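Local coordinates for glutathione s-transferase protein (Ralstonia solanacearum, PDB 3TOU) that binds glutathione and, as a member of the glutathione transferase family, probably catalyses its transfer to electrophilic substrates, at residues Pro52-Met56 with Ile68-Ala72; Tyr13-Val17 with Ser65-Ala69; Val20-Lys24 with Arg195-Glu200; Ala79-Pro83 with His154-Ile160; Leu98-Leu102 with Ala136-Met140. All blocks are in the same frame, centred on the assembly; numbering follows the deposited sequence.

Contact 1: Pro52-Met56 with Ile68-Ala72; sequences PCLVM and IAEYA
Pro52, which follows a cis peptide bond, presents the CB-CG edge of its ring to the tip of Ile68, with CB 4.1 Å from Ile68 CD1. Ile68 CD1 also lies 3.7 Å from Pro52 O, so the end of the isoleucine rests against backbone as much as against the ring. Cys53 adds only its backbone, CA lying near Ile68 CD1, and its CB points away from the helix. Leu54 carries the middle of the contact. Its CG stands anti to the backbone N (chi1 -175°), which sends Leu54 CD2 toward the helix, where it meets the branch methyl Ile68 CG2 at 3.8 Å. Leu54 CD2 also comes to the edge of the Tyr71 ring, near the ring plane, 4.2 Å from Tyr71 CD2. Met56 takes up the contact again. Its chain is bent at chi2 (-59°) and brings Met56 CE to 3.6 Å from Tyr71 CE2. Met56 SD lies 5.4 Å from the centroid of the Tyr71 ring in an oblique Met-aromatic contact. The cis-proline at the head of strand 53-55 is a hallmark of the thioredoxin-like domain of glutathione transferases, and Pro52 lines the glutathione pocket. Strand 53-55 runs between strands 4-7 and 61-62 of the mixed sheet; helix 65-74 packs on it through Ile68 and Tyr71, Ile68 reaching on to Val17 of helix 12-23 and Tyr71 to Val90 of the second subunit.

Contact 2: Tyr13-Val17 with Ser65-Ala69; sequences YTRKV and SRVIA. With GSH (glutathione), chain C.
Val17 and Ile68 form the tight end of this contact between two nearly parallel helices, whose short axes run 9.3 Å apart. Their side chains cross at about a right angle, and Val17 CG1 presses on Ile68 CG2 at 3.5 Å, closer than usual for two carbons. Val17 CG2 fills the step beside it, against Ser65 CB and Ser65 O. Toward the helix starts the apolar packing gives way to polar groups and bound ligand. Lys16, bent at chi3 (61°), curls its ammonium group inward to donate from NZ to Ser65 OG at 3.0 Å. The hydroxyl in turn donates to O12 of the alpha-carboxylate of the glutathione gamma-glutamyl residue, Ser65 OG to O12 being 2.6 Å. Ser65 N binds the other oxygen, O11, at 2.9 Å, so one residue grips both carboxylate oxygens. Here Tyr13 and Ser65 meet more lightly, CB to CB at 3.9 Å, and the tyrosine ring turns to the ligand instead: glutathione CB1 sits 3.7 Å above the ring plane, over its centre. Tyr13 OH is held by Asp104, and Lys16 NZ also forms salt bridges with Glu96 and Asp100. Arg66, its chain passing Lys16 NZ, pairs with Asp100 as well. A serine with an acidic residue before it, opening a helix and holding the gamma-glutamyl carboxylate, is the signature of the glutathione site (G-site) in this fold.

Contact 3: Val20-Lys24 with Arg195-Glu200; sequences VLAEK and RPSFLE
Glu23 folds back at chi2 (-73°) and Arg195 bends at chi3 (76°), and these two turns bring carboxylate and guanidinium together although the side chains run nearly perpendicular. The arginine grips side-on, with one nitrogen for each oxygen. Arg195 NE points almost straight at Glu23 OE2, at 2.9 Å, whereas Arg195 NH2 reaches Glu23 OE1 on its syn side, also at 2.9 Å. The two planes are twisted 41° apart: OE2 lies in the guanidinium plane, yet NE approaches that oxygen from above the carboxylate. Ser197 OG donates to the anti lone pair of Glu23 OE2 at 2.6 Å. A water donates to OE2 as well and accepts from Ser197 N at 3.1 Å, joining the carboxylate to the first turn of the short helix. With three donors on one oxygen and the helix start close by, the carboxylate is probably stabilised as the anion. Beside this polar cluster the helices touch through small groups, Ala22 CB lying against Ser197 CB at 3.8 Å. The contact joins the last turn of helix 12-23, in the thioredoxin-like domain, to the segment that follows helix 183-193. It lies at the surface away from the glutathione site; Ser197 and Phe198 also rest on Val19, Val20 packs toward helices 65-74 and 157-172, and Leu155 touches Glu23.

Contact 4: Ala79-Pro83 with His154-Ile160; sequences ARLIP and HLTLADI
Leu81 fits its side chain against the start of helix 157-172, beginning at CB, which sits 3.9 Å from Leu157 N. Beyond CG the two branches part. Leu81 CD1 meets Ile160 CD1 at 3.9 Å, one side chain lying roughly square to the other, while Leu81 CD2 lies alongside Leu155 CD2, also at 3.9 Å, both chains pointing the same way. Leu155 and Ile160 occupy the positions just before the N-cap and four after it, those of a hydrophobic staple, and Leu81 spans both. The backbone of Leu81 adds a polar tie: its O accepts from Leu157 N at 2.9 Å, a nearly straight hydrogen bond (N-H...O angle 175°). Thr156 is the N-cap. Its OG1, placed between the backbone N and the carbonyl carbon (chi1 65°), accepts from Ala158 N, and Thr156 N donates to the anti lone pair of Asp159 OD2 at 2.8 Å, completing a capping box. Such a box at this helix start is a conserved feature of glutathione transferases. Next along the loop, Ile82 CD1 packs beside Leu157 CD2 at 3.8 Å. On the solvent side a water bridges Arg80 O and the His154 ring edge at NE2. The loop joining helices 65-74 and 86-114 is pinned to helix 157-172, Asp73 holding its backbone, Ile82 also resting on helix 86-114 and Leu157 and Ile160 on helix 12-23.

Contact 5: Leu98-Leu102 with Ala136-Met140; sequences LADGL and ALKAM
Helix 86-114 and helix 123-144 form an antiparallel pair in the helical C-terminal domain of this glutathione transferase fold, and here Leu98, Ala99 and Leu102 of the first meet Ala136, Leu137, Ala139 and Met140 of the second, the short axes crossing at -155° and 10.1 Å apart. No hydrogen bond links the segments. Leu98 spreads its two methyls over one face of the other helix: Leu98 CD1 lies over Ala136 CB at 4.0 Å, and Leu98 CD2 meets Met140 CG at 3.8 Å and Ala139 CB. Met140 leaves its backbone with CG anti to the carbonyl carbon (chi1 -68°) and runs extended from there, which carries CE across to the other helix. Met140 CE settles on the backbone at Ala99 CA, 3.6 Å away, and beside Leu102 CD1 at 3.7 Å, where leucine and methionine are set almost perpendicular. Leu102 CD1 is shared with Leu137 CD2, at 3.8 Å. Ala136 fits its CB against Leu102 CB at 4.0 Å, where the backbones come nearest. Helix 157-172 flanks the pair through Ala161, Leu166 and Leu169, helix 183-193 adds Leu185, and residues of the second subunit, among them Phe63 and Leu48, pack on Leu98 and Ala136.

Contacts 1 and 2 share helix 65-74 and meet at the pocket, where Pro52 CG lies 3.7 Å from Ser65 CB. The two domains are joined at Asp100 of contact 5, which bonds contact 2 twice: Lys16 NZ to OD1 and Arg66 NE to OD2, each at 2.9 Å. The apolar core of contact 5 thus lies behind the charged cluster next to the ligand. Contacts 3 and 4 close the far end of the interface, their centres about 12 Å apart, and Val20 meets Leu157 there. Contact 3 is also tied to contact 2 by Arg15 NH2 to Phe198 O, 2.7 Å, a probable hydrogen bond. The glutathione site is completed by Lys50, Val51 and Asp64, with Arg128 and Lys132 of the second subunit.

Contact 1: Pro52-Met56 with Ile68-Ala72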
# COMPACT_ATOMS: atom_id res chain seq x y z
N PRO A 52 8.75 -3.38 -5.45
CA PRO A 52 10.12 -2.85 -5.48
C PRO A 52 10.75 -2.64 -4.10
O PRO A 52 10.05 -2.42 -3.11
CB PRO A 52 9.96 -1.51 -6.19
CG PRO A 52 8.55 -1.08 -5.83
CD PRO A 52 7.75 -2.35 -5.82
N CYS A 53 12.07 -2.70 -4.08
CA CYS A 53 12.86 -2.35 -2.92
C CYS A 53 14.06 -1.54 -3.43
O CYS A 53 14.77 -1.96 -4.35
CB CYS A 53 13.32 -3.62 -2.19
SG CYS A 53 14.27 -3.25 -0.69
N LEU A 54 14.23 -0.34 -2.89
CA LEU A 54 15.32 0.55 -3.30
C LEU A 54 16.44 0.43 -2.29
O LEU A 54 16.21 0.58 -1.10
CB LEU A 54 14.82 2.00 -3.38
CG LEU A 54 15.77 3.09 -3.91
CD1 LEU A 54 16.10 2.88 -5.39
CD2 LEU A 54 15.16 4.46 -3.72
N VAL A 55 17.65 0.15 -2.77
CA VAL A 55 18.81 -0.03 -1.89
C VAL A 55 19.82 1.09 -2.15
O VAL A 55 20.21 1.35 -3.30
CB VAL A 55 19.47 -1.42 -2.04
CG1 VAL A 55 20.50 -1.66 -0.95
CG2 VAL A 55 18.41 -2.53 -2.01
N MET A 56 20.21 1.76 -1.08
CA MET A 56 21.07 2.94 -1.17
C MET A 56 22.53 2.53 -1.17
O MET A 56 22.84 1.36 -0.94
CB MET A 56 20.81 3.88 0.02
CG MET A 56 19.36 4.19 0.33
SD MET A 56 18.53 4.96 -1.07
CE MET A 56 16.86 4.90 -0.44
N ILE A 68 8.95 4.76 -1.73
CA ILE A 68 10.04 4.98 -2.70
C ILE A 68 9.70 6.15 -3.63
O ILE A 68 10.53 7.05 -3.83
CB ILE A 68 10.37 3.70 -3.50
CG1 ILE A 68 10.88 2.57 -2.58
CG2 ILE A 68 11.44 3.99 -4.59
CD1 ILE A 68 10.73 1.17 -3.18
N ALA A 69 8.48 6.15 -4.18
CA ALA A 69 8.04 7.22 -5.08
C ALA A 69 8.07 8.57 -4.39
O ALA A 69 8.51 9.58 -4.98
CB ALA A 69 6.62 6.94 -5.62
N GLU A 70 7.61 8.60 -3.13
CA GLU A 70 7.62 9.84 -2.34
C GLU A 70 9.04 10.36 -2.11
O GLU A 70 9.32 11.55 -2.31
CB GLU A 70 6.89 9.62 -1.01
CG GLU A 70 6.81 10.89 -0.15
CD GLU A 70 6.08 10.67 1.16
OE1 GLU A 70 5.98 9.50 1.60
OE2 GLU A 70 5.62 11.67 1.76
N TYR A 71 9.92 9.46 -1.68
CA TYR A 71 11.33 9.78 -1.48
C TYR A 71 11.95 10.31 -2.78
O TYR A 71 12.64 11.34 -2.77
CB TYR A 71 12.08 8.55 -0.99
CG TYR A 71 13.57 8.76 -0.85
CD1 TYR A 71 14.06 9.72 0.05
CD2 TYR A 71 14.47 8.03 -1.60
CE1 TYR A 71 15.42 9.93 0.19
CE2 TYR A 71 15.84 8.23 -1.46
CZ TYR A 71 16.30 9.18 -0.57
OH TYR A 71 17.66 9.38 -0.44
N ALA A 72 11.65 9.64 -3.90
CA ALA A 72 12.27 9.99 -5.18
C ALA A 72 11.88 11.40 -5.64
O ALA A 72 12.71 12.11 -6.22
CB ALA A 72 11.94 8.94 -6.26

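Contact 2: Tyr13-Val17 with Ser65-Ala69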
# COMPACT_ATOMS: atom_id res chain seq x y z
N TYR A 13 3.92 -2.27 -9.45
CA TYR A 13 4.39 -1.38 -8.37
C TYR A 13 5.82 -0.93 -8.65
O TYR A 13 6.18 0.23 -8.39
CB TYR A 13 4.34 -2.07 -7.01
CG TYR A 13 3.03 -2.74 -6.69
CD1 TYR A 13 1.94 -2.01 -6.19
CD2 TYR A 13 2.89 -4.12 -6.86
CE1 TYR A 13 0.74 -2.67 -5.88
CE2 TYR A 13 1.70 -4.77 -6.56
CZ TYR A 13 0.64 -4.04 -6.07
OH TYR A 13 -0.53 -4.73 -5.77
N THR A 14 6.63 -1.85 -9.18
CA THR A 14 7.99 -1.52 -9.60
C THR A 14 7.95 -0.53 -10.76
O THR A 14 8.71 0.43 -10.76
CB THR A 14 8.79 -2.78 -10.00
OG1 THR A 14 8.90 -3.64 -8.85
CG2 THR A 14 10.22 -2.42 -10.48
N ARG A 15 7.06 -0.77 -11.71
CA ARG A 15 6.94 0.15 -12.84
C ARG A 15 6.64 1.56 -12.37
O ARG A 15 7.25 2.51 -12.86
CB ARG A 15 5.89 -0.29 -13.85
CG ARG A 15 6.02 0.53 -15.12
CD ARG A 15 4.87 0.33 -16.06
NE ARG A 15 5.19 0.95 -17.35
CZ ARG A 15 4.44 0.79 -18.44
NH1 ARG A 15 3.34 0.08 -18.36
NH2 ARG A 15 4.80 1.35 -19.59
N LYS A 16 5.72 1.70 -11.40
CA LYS A 16 5.41 3.04 -10.88
C LYS A 16 6.67 3.77 -10.42
O LYS A 16 6.90 4.93 -10.78
CB LYS A 16 4.39 2.95 -9.73
CG LYS A 16 3.98 4.31 -9.15
CD LYS A 16 2.91 4.13 -8.06
CE LYS A 16 3.43 3.29 -6.90
NZ LYS A 16 2.54 3.28 -5.67
N VAL A 17 7.52 3.06 -9.67
CA VAL A 17 8.77 3.63 -9.20
C VAL A 17 9.71 3.97 -10.37
O VAL A 17 10.31 5.05 -10.38
CB VAL A 17 9.45 2.66 -8.20
CG1 VAL A 17 10.88 3.13 -7.90
CG2 VAL A 17 8.61 2.53 -6.93
N SER A 65 6.39 0.70 -2.64
CA SER A 65 6.42 1.57 -3.81
C SER A 65 5.99 3.00 -3.53
O SER A 65 6.53 3.94 -4.11
CB SER A 65 5.58 1.00 -4.95
OG SER A 65 4.20 1.06 -4.65
N ARG A 66 5.04 3.19 -2.61
CA ARG A 66 4.58 4.55 -2.28
C ARG A 66 5.66 5.34 -1.56
O ARG A 66 5.86 6.53 -1.84
CB ARG A 66 3.35 4.50 -1.38
CG ARG A 66 2.16 3.86 -2.00
CD ARG A 66 0.95 4.26 -1.19
NE ARG A 66 -0.16 3.38 -1.48
CZ ARG A 66 -1.31 3.37 -0.83
NH1 ARG A 66 -1.53 4.23 0.17
NH2 ARG A 66 -2.25 2.49 -1.18
N VAL A 67 6.37 4.67 -0.66
CA VAL A 67 7.44 5.31 0.10
C VAL A 67 8.60 5.68 -0.83
O VAL A 67 9.16 6.78 -0.73
CB VAL A 67 7.94 4.37 1.24
CG1 VAL A 67 9.11 5.02 2.01
CG2 VAL A 67 6.78 4.04 2.21
N ILE A 68 8.95 4.76 -1.73
CA ILE A 68 10.04 4.98 -2.70
C ILE A 68 9.70 6.15 -3.63
O ILE A 68 10.53 7.05 -3.83
CB ILE A 68 10.37 3.70 -3.50
CG1 ILE A 68 10.88 2.57 -2.58
CG2 ILE A 68 11.44 3.99 -4.59
CD1 ILE A 68 10.73 1.17 -3.18
N ALA A 69 8.48 6.15 -4.18
CA ALA A 69 8.04 7.22 -5.08
C ALA A 69 8.07 8.57 -4.39
O ALA A 69 8.51 9.58 -4.98
CB ALA A 69 6.62 6.94 -5.62
N1 GSH C . 2.59 -2.64 -1.15
CA1 GSH C . 3.60 -3.04 -2.14
C1 GSH C . 4.04 -1.86 -2.98
O11 GSH C . 5.23 -1.82 -3.39
O12 GSH C . 3.27 -0.92 -3.24
CB1 GSH C . 3.12 -4.19 -3.02
CG1 GSH C . 4.31 -4.89 -3.68
CD1 GSH C . 3.98 -6.26 -4.24
OE1 GSH C . 2.87 -6.98 -3.75
N2 GSH C . 4.79 -6.73 -5.19
CA2 GSH C . 4.68 -8.11 -5.66
C2 GSH C . 5.45 -9.01 -4.75
O2 GSH C . 6.78 -8.65 -4.62
CB2 GSH C . 5.33 -8.27 -7.04
SG2 GSH C . 4.39 -7.35 -8.28
N3 GSH C . 4.88 -10.06 -4.15
CA3 GSH C . 5.70 -11.12 -3.55
C3 GSH C . 5.14 -11.66 -2.27
O31 GSH C . 5.67 -12.63 -1.69
O32 GSH C . 4.13 -11.16 -1.77

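Contact 3: Val20-Lys24 with Arg195-Glu200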
# COMPACT_ATOMS: atom_id res chain seq x y z
N VAL A 20 8.58 7.09 -12.09
CA VAL A 20 8.92 8.23 -11.25
C VAL A 20 10.41 8.57 -11.39
O VAL A 20 10.76 9.74 -11.59
CB VAL A 20 8.57 7.95 -9.77
CG1 VAL A 20 9.24 8.97 -8.83
CG2 VAL A 20 7.05 8.03 -9.60
N LEU A 21 11.27 7.56 -11.30
CA LEU A 21 12.72 7.77 -11.40
C LEU A 21 13.09 8.38 -12.76
O LEU A 21 13.96 9.25 -12.83
CB LEU A 21 13.48 6.46 -11.13
CG LEU A 21 13.42 5.95 -9.68
CD1 LEU A 21 13.99 4.54 -9.56
CD2 LEU A 21 14.13 6.88 -8.70
N ALA A 22 12.42 7.94 -13.82
CA ALA A 22 12.70 8.47 -15.17
C ALA A 22 12.23 9.93 -15.29
O ALA A 22 12.96 10.78 -15.80
CB ALA A 22 12.03 7.59 -16.23
N GLU A 23 11.02 10.21 -14.80
CA GLU A 23 10.49 11.59 -14.81
C GLU A 23 11.36 12.52 -13.97
O GLU A 23 11.57 13.68 -14.34
CB GLU A 23 9.03 11.66 -14.31
CG GLU A 23 8.01 10.91 -15.22
CD GLU A 23 7.71 11.64 -16.54
OE1 GLU A 23 7.82 12.88 -16.58
OE2 GLU A 23 7.36 10.96 -17.53
N LYS A 24 11.90 12.00 -12.87
CA LYS A 24 12.73 12.81 -11.98
C LYS A 24 14.17 12.93 -12.44
O LYS A 24 14.95 13.70 -11.86
CB LYS A 24 12.69 12.29 -10.53
CG LYS A 24 11.31 12.32 -9.85
CD LYS A 24 10.70 13.71 -9.70
CE LYS A 24 11.61 14.65 -8.86
NZ LYS A 24 10.91 15.93 -8.56
N ARG A 195 4.76 8.70 -23.39
CA ARG A 195 5.84 9.35 -22.64
C ARG A 195 7.03 8.41 -22.61
O ARG A 195 6.84 7.21 -22.44
CB ARG A 195 5.42 9.64 -21.19
CG ARG A 195 4.33 10.67 -21.03
CD ARG A 195 4.10 11.05 -19.55
NE ARG A 195 5.14 11.95 -19.04
CZ ARG A 195 5.16 13.27 -19.23
NH1 ARG A 195 4.20 13.88 -19.94
NH2 ARG A 195 6.15 13.99 -18.71
N PRO A 196 8.26 8.96 -22.80
CA PRO A 196 9.46 8.13 -22.74
C PRO A 196 9.51 7.25 -21.48
O PRO A 196 9.85 6.08 -21.57
CB PRO A 196 10.60 9.16 -22.74
CG PRO A 196 10.05 10.27 -23.56
CD PRO A 196 8.58 10.35 -23.15
N SER A 197 9.11 7.80 -20.33
CA SER A 197 9.11 7.02 -19.08
C SER A 197 8.23 5.78 -19.15
O SER A 197 8.56 4.74 -18.57
CB SER A 197 8.68 7.91 -17.90
OG SER A 197 7.37 8.40 -18.12
N PHE A 198 7.11 5.85 -19.89
CA PHE A 198 6.26 4.68 -20.09
C PHE A 198 6.81 3.75 -21.17
O PHE A 198 6.81 2.54 -21.00
CB PHE A 198 4.81 5.09 -20.38
CG PHE A 198 3.98 5.27 -19.14
CD1 PHE A 198 4.10 6.41 -18.37
CD2 PHE A 198 3.12 4.25 -18.72
CE1 PHE A 198 3.34 6.57 -17.20
CE2 PHE A 198 2.36 4.39 -17.54
CZ PHE A 198 2.47 5.55 -16.78
N LEU A 199 7.29 4.33 -22.27
CA LEU A 199 7.82 3.52 -23.36
C LEU A 199 9.02 2.66 -22.90
O LEU A 199 9.17 1.52 -23.34
CB LEU A 199 8.21 4.41 -24.56
CG LEU A 199 7.09 5.06 -25.41
CD1 LEU A 199 7.65 6.16 -26.33
CD2 LEU A 199 6.31 4.03 -26.21
N GLU A 200 9.82 3.19 -21.99
CA GLU A 200 11.04 2.53 -21.51
C GLU A 200 10.80 1.50 -20.40
O GLU A 200 11.75 0.83 -19.97
CB GLU A 200 12.04 3.57 -20.98
CG GLU A 200 12.63 4.52 -22.01
CD GLU A 200 13.19 5.80 -21.39
OE1 GLU A 200 13.03 6.02 -20.16
OE2 GLU A 200 13.78 6.61 -22.14
O HOH W 1 8.90 10.85 -19.81

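Contact 4: Ala79-Pro83 with His154-Ile160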
# COMPACT_ATOMS: atom_id res chain seq x y z
N ALA A 79 10.47 18.38 -12.30
CA ALA A 79 9.04 18.15 -12.03
C ALA A 79 8.71 18.16 -10.54
O ALA A 79 9.60 18.11 -9.68
CB ALA A 79 8.54 16.87 -12.71
N ARG A 80 7.42 18.29 -10.25
CA ARG A 80 6.93 18.15 -8.88
C ARG A 80 5.78 17.16 -8.94
O ARG A 80 4.67 17.51 -9.33
CB ARG A 80 6.49 19.50 -8.29
CG ARG A 80 6.13 19.46 -6.79
CD ARG A 80 7.20 18.77 -5.94
NE ARG A 80 6.89 18.82 -4.51
CZ ARG A 80 7.26 19.79 -3.68
NH1 ARG A 80 7.97 20.83 -4.13
NH2 ARG A 80 6.94 19.74 -2.39
N LEU A 81 6.07 15.91 -8.59
CA LEU A 81 5.08 14.84 -8.77
C LEU A 81 4.09 14.70 -7.61
O LEU A 81 3.03 14.09 -7.77
CB LEU A 81 5.77 13.51 -9.05
CG LEU A 81 6.64 13.44 -10.31
CD1 LEU A 81 7.35 12.10 -10.37
CD2 LEU A 81 5.81 13.70 -11.56
N ILE A 82 4.44 15.24 -6.45
CA ILE A 82 3.52 15.25 -5.31
C ILE A 82 3.42 16.68 -4.79
O ILE A 82 4.44 17.27 -4.40
CB ILE A 82 3.99 14.31 -4.16
CG1 ILE A 82 4.29 12.90 -4.69
CG2 ILE A 82 2.90 14.26 -3.06
CD1 ILE A 82 4.87 11.95 -3.66
N PRO A 83 2.21 17.27 -4.81
CA PRO A 83 2.02 18.62 -4.26
C PRO A 83 2.46 18.70 -2.79
O PRO A 83 2.35 17.71 -2.06
CB PRO A 83 0.50 18.81 -4.36
CG PRO A 83 0.09 17.95 -5.51
CD PRO A 83 0.96 16.73 -5.37
N HIS A 154 -0.82 19.48 -14.50
CA HIS A 154 0.39 18.82 -14.94
C HIS A 154 0.43 17.38 -14.45
O HIS A 154 -0.34 17.01 -13.55
CB HIS A 154 1.64 19.59 -14.48
CG HIS A 154 1.76 19.73 -12.99
ND1 HIS A 154 1.27 20.82 -12.31
CD2 HIS A 154 2.33 18.93 -12.06
CE1 HIS A 154 1.52 20.68 -11.02
NE2 HIS A 154 2.16 19.53 -10.84
N LEU A 155 1.31 16.60 -15.06
CA LEU A 155 1.51 15.20 -14.65
C LEU A 155 1.94 15.14 -13.18
O LEU A 155 2.84 15.87 -12.75
CB LEU A 155 2.56 14.53 -15.55
CG LEU A 155 2.97 13.10 -15.18
CD1 LEU A 155 2.46 12.10 -16.18
CD2 LEU A 155 4.48 13.03 -15.13
N THR A 156 1.27 14.28 -12.42
CA THR A 156 1.70 14.00 -11.05
C THR A 156 1.82 12.50 -10.86
O THR A 156 1.60 11.71 -11.80
CB THR A 156 0.68 14.51 -10.01
OG1 THR A 156 -0.55 13.79 -10.16
CG2 THR A 156 0.43 16.04 -10.14
N LEU A 157 2.16 12.10 -9.64
CA LEU A 157 2.18 10.68 -9.26
C LEU A 157 0.82 10.02 -9.46
O LEU A 157 0.76 8.82 -9.73
CB LEU A 157 2.64 10.52 -7.81
CG LEU A 157 2.81 9.11 -7.23
CD1 LEU A 157 3.70 8.23 -8.11
CD2 LEU A 157 3.31 9.17 -5.80
N ALA A 158 -0.26 10.80 -9.38
CA ALA A 158 -1.61 10.28 -9.64
C ALA A 158 -1.72 9.72 -11.05
O ALA A 158 -2.18 8.59 -11.25
CB ALA A 158 -2.67 11.37 -9.41
N ASP A 159 -1.26 10.49 -12.03
CA ASP A 159 -1.29 10.05 -13.43
C ASP A 159 -0.39 8.85 -13.67
O ASP A 159 -0.79 7.93 -14.39
CB ASP A 159 -0.85 11.20 -14.32
CG ASP A 159 -1.70 12.43 -14.11
OD1 ASP A 159 -2.89 12.38 -14.46
OD2 ASP A 159 -1.17 13.42 -13.57
N ILE A 160 0.81 8.88 -13.08
CA ILE A 160 1.75 7.76 -13.21
C ILE A 160 1.12 6.46 -12.69
O ILE A 160 1.12 5.44 -13.39
CB ILE A 160 3.09 8.05 -12.47
CG1 ILE A 160 3.83 9.20 -13.18
CG2 ILE A 160 3.96 6.77 -12.35
CD1 ILE A 160 5.03 9.73 -12.41
O HOH W 2 2.39 18.42 -8.00

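Contact 5: Leu98-Leu102 with Ala136-Met140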
# COMPACT_ATOMS: atom_id res chain seq x y z
N LEU A 98 -5.99 4.62 -5.02
CA LEU A 98 -7.02 4.03 -5.89
C LEU A 98 -6.35 3.15 -6.96
O LEU A 98 -6.77 2.01 -7.20
CB LEU A 98 -7.85 5.13 -6.55
CG LEU A 98 -8.93 4.69 -7.54
CD1 LEU A 98 -9.93 3.71 -6.90
CD2 LEU A 98 -9.65 5.95 -8.08
N ALA A 99 -5.31 3.69 -7.61
CA ALA A 99 -4.56 2.93 -8.60
C ALA A 99 -3.86 1.72 -7.99
O ALA A 99 -3.89 0.63 -8.57
CB ALA A 99 -3.57 3.82 -9.29
N ASP A 100 -3.23 1.91 -6.83
CA ASP A 100 -2.54 0.81 -6.15
C ASP A 100 -3.54 -0.29 -5.76
O ASP A 100 -3.20 -1.48 -5.82
CB ASP A 100 -1.82 1.30 -4.90
CG ASP A 100 -0.47 1.97 -5.20
OD1 ASP A 100 -0.03 2.10 -6.37
OD2 ASP A 100 0.18 2.36 -4.21
N GLY A 101 -4.75 0.11 -5.37
CA GLY A 101 -5.80 -0.85 -5.02
C GLY A 101 -6.29 -1.63 -6.22
O GLY A 101 -6.60 -2.82 -6.11
N LEU A 102 -6.38 -0.98 -7.37
CA LEU A 102 -6.72 -1.71 -8.61
C LEU A 102 -5.60 -2.74 -8.84
O LEU A 102 -5.89 -3.91 -9.11
CB LEU A 102 -6.86 -0.75 -9.80
CG LEU A 102 -7.41 -1.33 -11.13
CD1 LEU A 102 -7.90 -0.18 -12.01
CD2 LEU A 102 -6.39 -2.17 -11.91
N ALA A 136 -13.07 0.23 -9.26
CA ALA A 136 -11.93 1.16 -9.30
C ALA A 136 -11.89 1.91 -10.63
O ALA A 136 -11.67 3.12 -10.64
CB ALA A 136 -10.59 0.44 -9.03
N LEU A 137 -12.13 1.19 -11.74
CA LEU A 137 -12.15 1.82 -13.07
C LEU A 137 -13.25 2.87 -13.19
O LEU A 137 -13.01 3.97 -13.72
CB LEU A 137 -12.29 0.77 -14.17
CG LEU A 137 -11.06 -0.11 -14.44
CD1 LEU A 137 -11.49 -1.33 -15.26
CD2 LEU A 137 -9.92 0.68 -15.12
N LYS A 138 -14.43 2.55 -12.68
CA LYS A 138 -15.53 3.51 -12.65
C LYS A 138 -15.15 4.78 -11.90
O LYS A 138 -15.40 5.88 -12.40
CB LYS A 138 -16.80 2.89 -12.05
CG LYS A 138 -17.40 1.81 -12.92
CD LYS A 138 -18.69 1.26 -12.33
CE LYS A 138 -19.25 0.17 -13.22
NZ LYS A 138 -20.43 -0.47 -12.58
N ALA A 139 -14.52 4.63 -10.73
CA ALA A 139 -14.08 5.78 -9.93
C ALA A 139 -13.00 6.60 -10.61
O ALA A 139 -13.01 7.83 -10.51
CB ALA A 139 -13.59 5.34 -8.56
N MET A 140 -12.04 5.93 -11.25
CA MET A 140 -11.02 6.64 -12.03
C MET A 140 -11.67 7.46 -13.14
O MET A 140 -11.31 8.62 -13.34
CB MET A 140 -10.05 5.66 -12.67
CG MET A 140 -9.15 4.94 -11.67
SD MET A 140 -8.11 3.74 -12.52
CE MET A 140 -7.01 3.31 -11.15